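Local coordinates for UDP-glucose 6-dehydrogenase (Pyrobaculum islandicum, PDB 3VTF), which probably catalyses the two-step, NAD-dependent oxidation of UDP-glucose to UDP-glucuronate, at residues E175-L183 with F343-R351; L278-P286 with R351-A359. All blocks are in the same frame, centred on the assembly; numbering follows the deposited sequence.

Contact 1 (E175-L183 with F343-R351). With UPG (uridine-5'-diphosphate-glucose), chain B.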
loop_
_atom_site.group_PDB
_atom_site.type_symbol
_atom_site.label_atom_id
_atom_site.label_comp_id
_atom_site.label_asym_id
_atom_site.label_seq_id
_atom_site.Cartn_x
_atom_site.Cartn_y
_atom_site.Cartn_z
ATOM N N GLU A 175 18.301 -0.111 8.491
ATOM C CA GLU A 175 18.615 1.100 7.693
ATOM C C GLU A 175 17.616 1.231 6.574
ATOM O O GLU A 175 16.994 0.236 6.189
ATOM C CB GLU A 175 20.039 1.026 7.181
ATOM C CG GLU A 175 20.280 -0.250 6.393
ATOM C CD GLU A 175 19.783 -0.116 4.987
ATOM O OE1 GLU A 175 19.690 1.068 4.461
ATOM O OE2 GLU A 175 19.487 -1.161 4.393
ATOM N N PHE A 176 17.346 2.467 6.177
ATOM C CA PHE A 176 16.298 2.764 5.255
ATOM C C PHE A 176 16.792 3.681 4.151
ATOM O O PHE A 176 15.949 4.249 3.419
ATOM C CB PHE A 176 15.153 3.446 6.015
ATOM C CG PHE A 176 14.525 2.571 7.076
ATOM C CD1 PHE A 176 13.742 1.454 6.720
ATOM C CD2 PHE A 176 14.766 2.828 8.424
ATOM C CE1 PHE A 176 13.164 0.621 7.696
ATOM C CE2 PHE A 176 14.171 2.017 9.409
ATOM C CZ PHE A 176 13.403 0.895 9.031
ATOM N N LEU A 177 18.118 3.747 3.984
ATOM C CA LEU A 177 18.772 4.594 3.011
ATOM C C LEU A 177 18.341 4.150 1.601
ATOM O O LEU A 177 18.398 2.975 1.296
ATOM C CB LEU A 177 20.323 4.390 3.103
ATOM C CG LEU A 177 20.931 4.786 4.500
ATOM C CD1 LEU A 177 22.419 4.952 4.286
ATOM C CD2 LEU A 177 20.322 6.083 5.099
ATOM N N ARG A 178 18.051 5.090 0.707
ATOM C CA ARG A 178 17.951 4.724 -0.727
ATOM C C ARG A 178 19.205 5.105 -1.479
ATOM O O ARG A 178 19.796 6.213 -1.300
ATOM C CB ARG A 178 16.733 5.352 -1.424
ATOM C CG ARG A 178 15.526 5.371 -0.544
ATOM C CD ARG A 178 14.383 6.092 -1.230
ATOM N NE ARG A 178 14.535 7.540 -1.248
ATOM C CZ ARG A 178 14.338 8.350 -0.220
ATOM N NH1 ARG A 178 13.972 7.884 0.970
ATOM N NH2 ARG A 178 14.512 9.654 -0.395
ATOM N N GLU A 179 19.609 4.214 -2.365
ATOM C CA GLU A 179 20.709 4.551 -3.237
ATOM C C GLU A 179 20.330 5.773 -4.048
ATOM O O GLU A 179 19.138 5.943 -4.433
ATOM C CB GLU A 179 20.999 3.414 -4.182
ATOM C CG GLU A 179 22.191 2.589 -3.822
ATOM C CD GLU A 179 22.585 1.641 -4.966
ATOM O OE1 GLU A 179 23.201 2.078 -5.985
ATOM O OE2 GLU A 179 22.287 0.470 -4.793
ATOM N N GLY A 180 21.298 6.646 -4.302
ATOM C CA GLY A 180 20.939 7.874 -4.998
ATOM C C GLY A 180 20.570 9.017 -4.126
ATOM O O GLY A 180 20.821 10.159 -4.476
ATOM N N SER A 181 20.032 8.750 -2.939
ATOM C CA SER A 181 19.841 9.841 -1.968
ATOM C C SER A 181 20.311 9.401 -0.522
ATOM O O SER A 181 19.698 9.741 0.436
ATOM C CB SER A 181 18.398 10.279 -1.974
ATOM O OG SER A 181 17.515 9.175 -1.778
ATOM N N ALA A 182 21.361 8.592 -0.425
ATOM C CA ALA A 182 21.646 7.927 0.848
ATOM C C ALA A 182 22.091 8.968 1.916
ATOM O O ALA A 182 21.770 8.859 3.093
ATOM C CB ALA A 182 22.750 6.936 0.593
ATOM N N LEU A 183 22.893 9.946 1.510
ATOM C CA LEU A 183 23.385 10.969 2.497
ATOM C C LEU A 183 22.239 11.777 3.024
ATOM O O LEU A 183 22.103 11.992 4.254
ATOM C CB LEU A 183 24.436 11.912 1.892
ATOM C CG LEU A 183 25.792 11.298 1.791
ATOM C CD1 LEU A 183 26.514 12.262 0.874
ATOM C CD2 LEU A 183 26.458 11.228 3.203
ATOM N N PHE A 343 19.779 0.137 -12.464
ATOM C CA PHE A 343 18.507 -0.390 -11.937
ATOM C C PHE A 343 17.517 0.722 -11.609
ATOM O O PHE A 343 16.306 0.494 -11.512
ATOM C CB PHE A 343 18.758 -1.272 -10.686
ATOM C CG PHE A 343 18.825 -0.535 -9.370
ATOM C CD1 PHE A 343 17.722 -0.429 -8.576
ATOM C CD2 PHE A 343 20.021 -0.077 -8.894
ATOM C CE1 PHE A 343 17.775 0.151 -7.319
ATOM C CE2 PHE A 343 20.107 0.526 -7.650
ATOM C CZ PHE A 343 18.993 0.642 -6.851
ATOM N N LYS A 344 18.044 1.930 -11.477
ATOM C CA LYS A 344 17.233 3.137 -11.477
ATOM C C LYS A 344 18.120 4.317 -11.898
ATOM O O LYS A 344 19.354 4.131 -12.050
ATOM C CB LYS A 344 16.676 3.419 -10.115
ATOM C CG LYS A 344 17.774 3.563 -9.052
ATOM C CD LYS A 344 17.059 3.963 -7.805
ATOM C CE LYS A 344 18.046 4.613 -6.876
ATOM N NZ LYS A 344 17.313 4.835 -5.604
ATOM N N PRO A 345 17.510 5.526 -12.127
ATOM C CA PRO A 345 18.318 6.655 -12.580
ATOM C C PRO A 345 19.341 7.129 -11.534
ATOM O O PRO A 345 19.136 7.000 -10.320
ATOM C CB PRO A 345 17.270 7.786 -12.790
ATOM C CG PRO A 345 15.976 7.052 -13.085
ATOM C CD PRO A 345 16.059 5.900 -12.090
ATOM N N ASN A 346 20.443 7.688 -12.036
ATOM C CA ASN A 346 21.429 8.277 -11.152
ATOM C C ASN A 346 22.199 7.275 -10.223
ATOM O O ASN A 346 22.413 7.506 -9.001
ATOM C CB ASN A 346 20.801 9.420 -10.373
ATOM C CG ASN A 346 21.830 10.481 -10.066
ATOM O OD1 ASN A 346 22.808 10.659 -10.848
ATOM N ND2 ASN A 346 21.688 11.148 -8.916
ATOM N N THR A 347 22.545 6.133 -10.815
ATOM C CA THR A 347 23.477 5.206 -10.173
ATOM C C THR A 347 24.120 4.527 -11.331
ATOM O O THR A 347 23.667 4.627 -12.509
ATOM C CB THR A 347 22.796 4.098 -9.347
ATOM O OG1 THR A 347 21.850 3.437 -10.199
ATOM C CG2 THR A 347 22.024 4.622 -8.119
ATOM N N ASP A 348 25.176 3.784 -11.014
ATOM C CA ASP A 348 25.828 2.991 -12.026
ATOM C C ASP A 348 25.649 1.495 -11.701
ATOM O O ASP A 348 26.079 0.614 -12.454
ATOM C CB ASP A 348 27.297 3.406 -12.270
ATOM C CG ASP A 348 28.194 3.166 -11.065
ATOM O OD1 ASP A 348 27.672 3.233 -9.945
ATOM O OD2 ASP A 348 29.427 2.925 -11.256
ATOM N N ASP A 349 24.934 1.254 -10.633
ATOM C CA ASP A 349 24.553 -0.094 -10.171
ATOM C C ASP A 349 23.597 -0.808 -11.148
ATOM O O ASP A 349 22.487 -0.289 -11.434
ATOM C CB ASP A 349 23.872 0.092 -8.780
ATOM C CG ASP A 349 23.648 -1.205 -8.046
ATOM O OD1 ASP A 349 23.767 -2.288 -8.639
ATOM O OD2 ASP A 349 23.343 -1.141 -6.837
ATOM N N VAL A 350 23.990 -1.979 -11.655
ATOM C CA VAL A 350 23.123 -2.836 -12.479
ATOM C C VAL A 350 22.551 -4.080 -11.773
ATOM O O VAL A 350 21.973 -4.933 -12.393
ATOM C CB VAL A 350 23.885 -3.241 -13.746
ATOM C CG1 VAL A 350 24.167 -1.950 -14.563
ATOM C CG2 VAL A 350 25.162 -3.955 -13.336
ATOM N N ARG A 351 22.704 -4.201 -10.440
ATOM C CA ARG A 351 22.295 -5.453 -9.809
ATOM C C ARG A 351 20.806 -5.669 -9.981
ATOM O O ARG A 351 20.031 -4.720 -9.749
ATOM C CB ARG A 351 22.670 -5.419 -8.283
ATOM C CG ARG A 351 24.228 -5.551 -8.092
ATOM C CD ARG A 351 24.606 -5.404 -6.612
ATOM N NE ARG A 351 24.483 -4.002 -6.168
ATOM C CZ ARG A 351 24.743 -3.642 -4.915
ATOM N NH1 ARG A 351 25.086 -4.567 -4.001
ATOM N NH2 ARG A 351 24.628 -2.422 -4.541
HETATM N N1 UPG B . 10.650 1.513 -8.779
HETATM C C2 UPG B . 9.508 1.296 -9.605
HETATM N N3 UPG B . 8.433 2.069 -9.438
HETATM C C4 UPG B . 8.409 3.016 -8.426
HETATM C C5 UPG B . 9.527 3.251 -7.551
HETATM C C6 UPG B . 10.643 2.413 -7.751
HETATM O O2 UPG B . 9.499 0.406 -10.514
HETATM O O4 UPG B . 7.340 3.696 -8.268
HETATM C C1C UPG B . 11.781 0.587 -9.023
HETATM C C2C UPG B . 13.052 1.378 -9.262
HETATM O O2C UPG B . 13.248 1.686 -10.640
HETATM C C3C UPG B . 14.140 0.407 -8.753
HETATM C C4C UPG B . 13.459 -0.353 -7.614
HETATM O O4C UPG B . 12.052 -0.059 -7.758
HETATM O O3C UPG B . 14.396 -0.595 -9.774
HETATM C C5C UPG B . 13.912 0.105 -6.208
HETATM O O5C UPG B . 13.974 1.537 -6.219
HETATM P PA UPG B . 14.468 2.354 -4.829
HETATM O O1A UPG B . 13.463 2.098 -3.659
HETATM O O2A UPG B . 14.914 3.777 -5.250
HETATM O O3A UPG B . 15.914 1.667 -4.657
HETATM P PB UPG B . 16.749 1.176 -3.332
HETATM O O1B UPG B . 18.019 1.988 -3.280
HETATM O O2B UPG B . 16.839 -0.310 -3.764
HETATM O O3B UPG B . 15.971 1.512 -1.982
HETATM C "C1'" UPG B . 15.180 0.490 -1.301
HETATM C "C2'" UPG B . 14.239 1.214 -0.364
HETATM C "C3'" UPG B . 15.077 1.806 0.795
HETATM C "C4'" UPG B . 15.845 0.640 1.460
HETATM C "C5'" UPG B . 16.870 0.070 0.400
HETATM C "C6'" UPG B . 17.716 -1.144 0.843
HETATM O "O2'" UPG B . 13.778 2.291 -1.270
HETATM O "O3'" UPG B . 14.169 2.406 1.698
HETATM O "O4'" UPG B . 16.621 1.208 2.538
HETATM O "O5'" UPG B . 15.988 -0.472 -0.623
HETATM O "O6'" UPG B . 16.982 -1.921 1.821
#
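Lys344 and Glu179 meet beside the diphosphate of UDP-glucose. The lysine chain, extended beyond CG, brings Lys344 NZ to UPG O2A at 2.6 Å, a bond that ties its loop to the phosphate. Lys344 NZ also bonds Glu179 O, at a modelled 2.4 Å so short that the exact length is doubtful. The backbone of Glu179 adds a second phosphate bond, N to UPG O1B at 2.9 Å. Sugar hydroxyls are held by main-chain carbonyls: Leu177 O receives UPG O4', and Phe343 O takes UPG O3C from the ribose at 2.8 Å. The Phe343 ring has Lys344 CG over the centre of one face, 3.7 Å above it, and Glu179 CD at its edge, the carboxylate plane turned about 60° from the ring. That carboxylate lies nearly coplanar with Asp349's, Glu179 OE2 only 2.8 Å from Asp349 OD2, a like-charge pair beside the Arg351 guanidinium, which probably offsets the repulsion. Arg351 grips Asp349 side-on, NE to OD1 and NH2 to OD2, while its backbone N closes an Asx turn on OD1 from the opposite face; NH2 makes a long ion pair with Glu179. With an alanine at Asp349 the Asx turn and side-on grip go, and the guanidinium would probably be set free to turn. Beyond this shell, Glu69 binds Gly180 N and Ala182 N, where helix 182-187 begins, and Tyr31 of helix 31-43 packs on Glu179; the other loop links strand 335-339 to helix 354-364.

Contact 2 (L278-P286 with R351-A359); sequences LGFGGSCFP and RESRGVEVA. With UPG (uridine-5'-diphosphate-glucose), chain B.
Gly281 packs closely on the backbone of Glu352, its CA 3.1 Å from Glu352 O in a CA-H...O contact. This is the tight part: a side chain on Gly281 would point at the other segment and collide with that carbonyl. Next to it Gly282 N makes a weak bond to Arg351 O. Glu352 O is also gripped by Arg354, whose NE, at 3.0 Å, and NH1 both reach it from the same face of the carbonyl plane. Bends at chi2 (-61°) and chi3 (73°) fold the arginine back to this carbonyl of its own segment, and Phe280 O then lies over one guanidinium face, 3.4 Å above the plane and offset toward the rim. Deeper in, Leu278 CD1 packs on Arg354 CB and, at 4.2 Å, on Val358 CG2, with helix 304-328 touching all three side chains. The outer end is looser and more open to solvent. There Ser283 OG sits 3.3 Å above the centre of the Arg351 guanidinium, whose NE and NH2 are engaged by Asp349, and Pro286 CG only brushes Glu352 CB. Ser353 OG caps helix 354-364 by accepting from Val356 N. On the substrate side Gly281 N gives UPG O3C a nearly straight bond of 2.9 Å (176°), and Cys284 SG comes within 3.0 Å of UPG C6'. A glycine-rich loop leading to a cysteine beside the sugar C6' is characteristic of the UDP-glucose dehydrogenase active site, where Cys284 is the predicted nucleophile.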
loop_
_atom_site.group_PDB
_atom_site.type_symbol
_atom_site.label_atom_id
_atom_site.label_comp_id
_atom_site.label_asym_id
_atom_site.label_seq_id
_atom_site.Cartn_x
_atom_site.Cartn_y
_atom_site.Cartn_z
ATOM N N LEU A 278 8.445 -1.613 -15.707
ATOM C CA LEU A 278 9.138 -2.896 -15.807
ATOM C C LEU A 278 9.333 -3.612 -14.495
ATOM O O LEU A 278 9.774 -4.773 -14.492
ATOM C CB LEU A 278 10.521 -2.703 -16.432
ATOM C CG LEU A 278 10.618 -2.410 -17.909
ATOM C CD1 LEU A 278 12.131 -2.457 -18.221
ATOM C CD2 LEU A 278 9.987 -3.599 -18.601
ATOM N N GLY A 279 9.034 -2.931 -13.399
ATOM C CA GLY A 279 9.102 -3.540 -12.038
ATOM C C GLY A 279 10.314 -3.088 -11.267
ATOM O O GLY A 279 11.076 -2.208 -11.750
ATOM N N PHE A 280 10.594 -3.735 -10.128
ATOM C CA PHE A 280 11.758 -3.239 -9.303
ATOM C C PHE A 280 12.960 -4.127 -9.524
ATOM O O PHE A 280 12.819 -5.377 -9.624
ATOM C CB PHE A 280 11.346 -3.179 -7.806
ATOM C CG PHE A 280 10.545 -4.423 -7.339
ATOM C CD1 PHE A 280 11.218 -5.551 -6.853
ATOM C CD2 PHE A 280 9.158 -4.450 -7.356
ATOM C CE1 PHE A 280 10.567 -6.682 -6.432
ATOM C CE2 PHE A 280 8.452 -5.579 -6.937
ATOM C CZ PHE A 280 9.171 -6.735 -6.479
ATOM N N GLY A 281 14.165 -3.505 -9.583
ATOM C CA GLY A 281 15.389 -4.259 -9.588
ATOM C C GLY A 281 16.240 -3.781 -8.390
ATOM O O GLY A 281 15.694 -3.340 -7.343
ATOM N N GLY A 282 17.550 -3.855 -8.537
ATOM C CA GLY A 282 18.471 -3.434 -7.442
ATOM C C GLY A 282 18.729 -4.634 -6.513
ATOM O O GLY A 282 18.096 -5.708 -6.633
ATOM N N SER A 283 19.654 -4.444 -5.592
ATOM C CA SER A 283 20.080 -5.537 -4.722
ATOM C C SER A 283 19.242 -5.656 -3.499
ATOM O O SER A 283 19.583 -6.492 -2.665
ATOM C CB SER A 283 21.549 -5.406 -4.269
ATOM O OG SER A 283 21.714 -4.174 -3.586
ATOM N N CYS A 284 18.132 -4.887 -3.372
ATOM C CA CYS A 284 17.306 -5.070 -2.189
ATOM C C CYS A 284 15.941 -5.662 -2.398
ATOM O O CYS A 284 15.613 -6.673 -1.763
ATOM C CB CYS A 284 17.234 -3.746 -1.402
ATOM S SG CYS A 284 18.946 -3.427 -0.722
ATOM N N PHE A 285 15.066 -4.985 -3.174
ATOM C CA PHE A 285 13.691 -5.391 -3.137
ATOM C C PHE A 285 13.460 -6.842 -3.639
ATOM O O PHE A 285 12.681 -7.560 -3.034
ATOM C CB PHE A 285 12.833 -4.428 -4.028
ATOM C CG PHE A 285 12.399 -3.158 -3.318
ATOM C CD1 PHE A 285 12.872 -2.830 -2.016
ATOM C CD2 PHE A 285 11.479 -2.328 -3.920
ATOM C CE1 PHE A 285 12.459 -1.658 -1.397
ATOM C CE2 PHE A 285 11.028 -1.203 -3.266
ATOM C CZ PHE A 285 11.571 -0.840 -2.024
ATOM N N PRO A 286 14.071 -7.244 -4.773
ATOM C CA PRO A 286 13.810 -8.626 -5.252
ATOM C C PRO A 286 14.252 -9.616 -4.162
ATOM O O PRO A 286 13.457 -10.478 -3.787
ATOM C CB PRO A 286 14.673 -8.770 -6.511
ATOM C CG PRO A 286 14.875 -7.276 -6.966
ATOM C CD PRO A 286 15.048 -6.560 -5.621
ATOM N N ARG A 351 22.704 -4.201 -10.440
ATOM C CA ARG A 351 22.295 -5.453 -9.809
ATOM C C ARG A 351 20.806 -5.669 -9.981
ATOM O O ARG A 351 20.031 -4.720 -9.749
ATOM C CB ARG A 351 22.670 -5.419 -8.283
ATOM C CG ARG A 351 24.228 -5.551 -8.092
ATOM C CD ARG A 351 24.606 -5.404 -6.612
ATOM N NE ARG A 351 24.483 -4.002 -6.168
ATOM C CZ ARG A 351 24.743 -3.642 -4.915
ATOM N NH1 ARG A 351 25.086 -4.567 -4.001
ATOM N NH2 ARG A 351 24.628 -2.422 -4.541
ATOM N N GLU A 352 20.427 -6.867 -10.432
ATOM C CA GLU A 352 19.011 -7.209 -10.689
ATOM C C GLU A 352 18.348 -6.164 -11.644
ATOM O O GLU A 352 17.142 -5.931 -11.571
ATOM C CB GLU A 352 18.217 -7.341 -9.346
ATOM C CG GLU A 352 18.646 -8.539 -8.492
ATOM C CD GLU A 352 18.568 -9.827 -9.313
ATOM O OE1 GLU A 352 17.506 -10.100 -9.944
ATOM O OE2 GLU A 352 19.578 -10.536 -9.362
ATOM N N SER A 353 19.142 -5.562 -12.542
ATOM C CA SER A 353 18.617 -4.448 -13.395
ATOM C C SER A 353 17.563 -5.051 -14.337
ATOM O O SER A 353 17.811 -6.110 -14.958
ATOM C CB SER A 353 19.753 -3.958 -14.298
ATOM O OG SER A 353 19.270 -3.187 -15.400
ATOM N N ARG A 354 16.403 -4.420 -14.456
ATOM C CA ARG A 354 15.402 -4.880 -15.471
ATOM C C ARG A 354 15.893 -4.674 -16.940
ATOM O O ARG A 354 15.520 -5.434 -17.858
ATOM C CB ARG A 354 14.064 -4.135 -15.335
ATOM C CG ARG A 354 13.541 -3.998 -13.954
ATOM C CD ARG A 354 13.228 -5.236 -13.205
ATOM N NE ARG A 354 14.390 -6.022 -12.736
ATOM C CZ ARG A 354 14.293 -7.355 -12.617
ATOM N NH1 ARG A 354 15.325 -8.112 -12.288
ATOM N NH2 ARG A 354 13.126 -7.938 -12.862
ATOM N N GLY A 355 16.681 -3.627 -17.150
ATOM C CA GLY A 355 17.320 -3.361 -18.472
ATOM C C GLY A 355 18.198 -4.524 -18.870
ATOM O O GLY A 355 18.121 -4.969 -19.968
ATOM N N VAL A 356 19.050 -4.996 -17.963
ATOM C CA VAL A 356 19.938 -6.210 -18.222
ATOM C C VAL A 356 19.066 -7.416 -18.508
ATOM O O VAL A 356 19.327 -8.178 -19.486
ATOM C CB VAL A 356 20.944 -6.445 -17.035
ATOM C CG1 VAL A 356 21.720 -7.738 -17.196
ATOM C CG2 VAL A 356 21.907 -5.243 -16.918
ATOM N N GLU A 357 18.029 -7.603 -17.699
ATOM C CA GLU A 357 17.100 -8.748 -17.860
ATOM C C GLU A 357 16.434 -8.686 -19.222
ATOM O O GLU A 357 16.294 -9.731 -19.889
ATOM C CB GLU A 357 15.911 -8.754 -16.863
ATOM C CG GLU A 357 16.092 -9.618 -15.642
ATOM C CD GLU A 357 16.727 -10.947 -15.932
ATOM O OE1 GLU A 357 16.023 -11.836 -16.478
ATOM O OE2 GLU A 357 17.936 -11.080 -15.615
ATOM N N VAL A 358 15.943 -7.485 -19.586
ATOM C CA VAL A 358 15.343 -7.307 -20.936
ATOM C C VAL A 358 16.389 -7.608 -22.057
ATOM O O VAL A 358 16.049 -8.296 -23.008
ATOM C CB VAL A 358 14.673 -5.924 -21.091
ATOM C CG1 VAL A 358 14.369 -5.652 -22.559
ATOM C CG2 VAL A 358 13.364 -5.934 -20.262
ATOM N N ALA A 359 17.624 -7.125 -21.924
ATOM C CA ALA A 359 18.695 -7.419 -22.925
ATOM C C ALA A 359 18.842 -8.946 -23.064
ATOM O O ALA A 359 18.799 -9.488 -24.184
ATOM C CB ALA A 359 20.034 -6.755 -22.540
HETATM N N1 UPG B . 10.650 1.513 -8.779
HETATM C C2 UPG B . 9.508 1.296 -9.605
HETATM N N3 UPG B . 8.433 2.069 -9.438
HETATM C C4 UPG B . 8.409 3.016 -8.426
HETATM C C5 UPG B . 9.527 3.251 -7.551
HETATM C C6 UPG B . 10.643 2.413 -7.751
HETATM O O2 UPG B . 9.499 0.406 -10.514
HETATM O O4 UPG B . 7.340 3.696 -8.268
HETATM C C1C UPG B . 11.781 0.587 -9.023
HETATM C C2C UPG B . 13.052 1.378 -9.262
HETATM O O2C UPG B . 13.248 1.686 -10.640
HETATM C C3C UPG B . 14.140 0.407 -8.753
HETATM C C4C UPG B . 13.459 -0.353 -7.614
HETATM O O4C UPG B . 12.052 -0.059 -7.758
HETATM O O3C UPG B . 14.396 -0.595 -9.774
HETATM C C5C UPG B . 13.912 0.105 -6.208
HETATM O O5C UPG B . 13.974 1.537 -6.219
HETATM P PA UPG B . 14.468 2.354 -4.829
HETATM O O1A UPG B . 13.463 2.098 -3.659
HETATM O O2A UPG B . 14.914 3.777 -5.250
HETATM O O3A UPG B . 15.914 1.667 -4.657
HETATM P PB UPG B . 16.749 1.176 -3.332
HETATM O O1B UPG B . 18.019 1.988 -3.280
HETATM O O2B UPG B . 16.839 -0.310 -3.764
HETATM O O3B UPG B . 15.971 1.512 -1.982
HETATM C "C1'" UPG B . 15.180 0.490 -1.301
HETATM C "C2'" UPG B . 14.239 1.214 -0.364
HETATM C "C3'" UPG B . 15.077 1.806 0.795
HETATM C "C4'" UPG B . 15.845 0.640 1.460
HETATM C "C5'" UPG B . 16.870 0.070 0.400
HETATM C "C6'" UPG B . 17.716 -1.144 0.843
HETATM O "O2'" UPG B . 13.778 2.291 -1.270
HETATM O "O3'" UPG B . 14.169 2.406 1.698
HETATM O "O4'" UPG B . 16.621 1.208 2.538
HETATM O "O5'" UPG B . 15.988 -0.472 -0.623
HETATM O "O6'" UPG B . 16.982 -1.921 1.821
#

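Both contacts close around the same UDP-glucose and share Arg351, yet they join different parts of the fold. Contact 1 bridges the NAD-binding and UDP-binding family regions across the substrate cleft; it is partly buried, and charge dominates it, with phosphate, lysine, carboxylates and guanidinium in close quarters. Contact 2 joins the central and UDP-binding regions, is more deeply buried, and relies on close glycine backbone packing, an arginine turned onto a carbonyl and a small apolar patch. The two touch directly where Phe343 CD1 packs 3.3 Å from Gly282 CA. Arg351 is bound to Asp349 and only distantly to Glu179 in contact 1; in contact 2 its guanidinium face meets Ser283 and its carbonyl takes a weak bond.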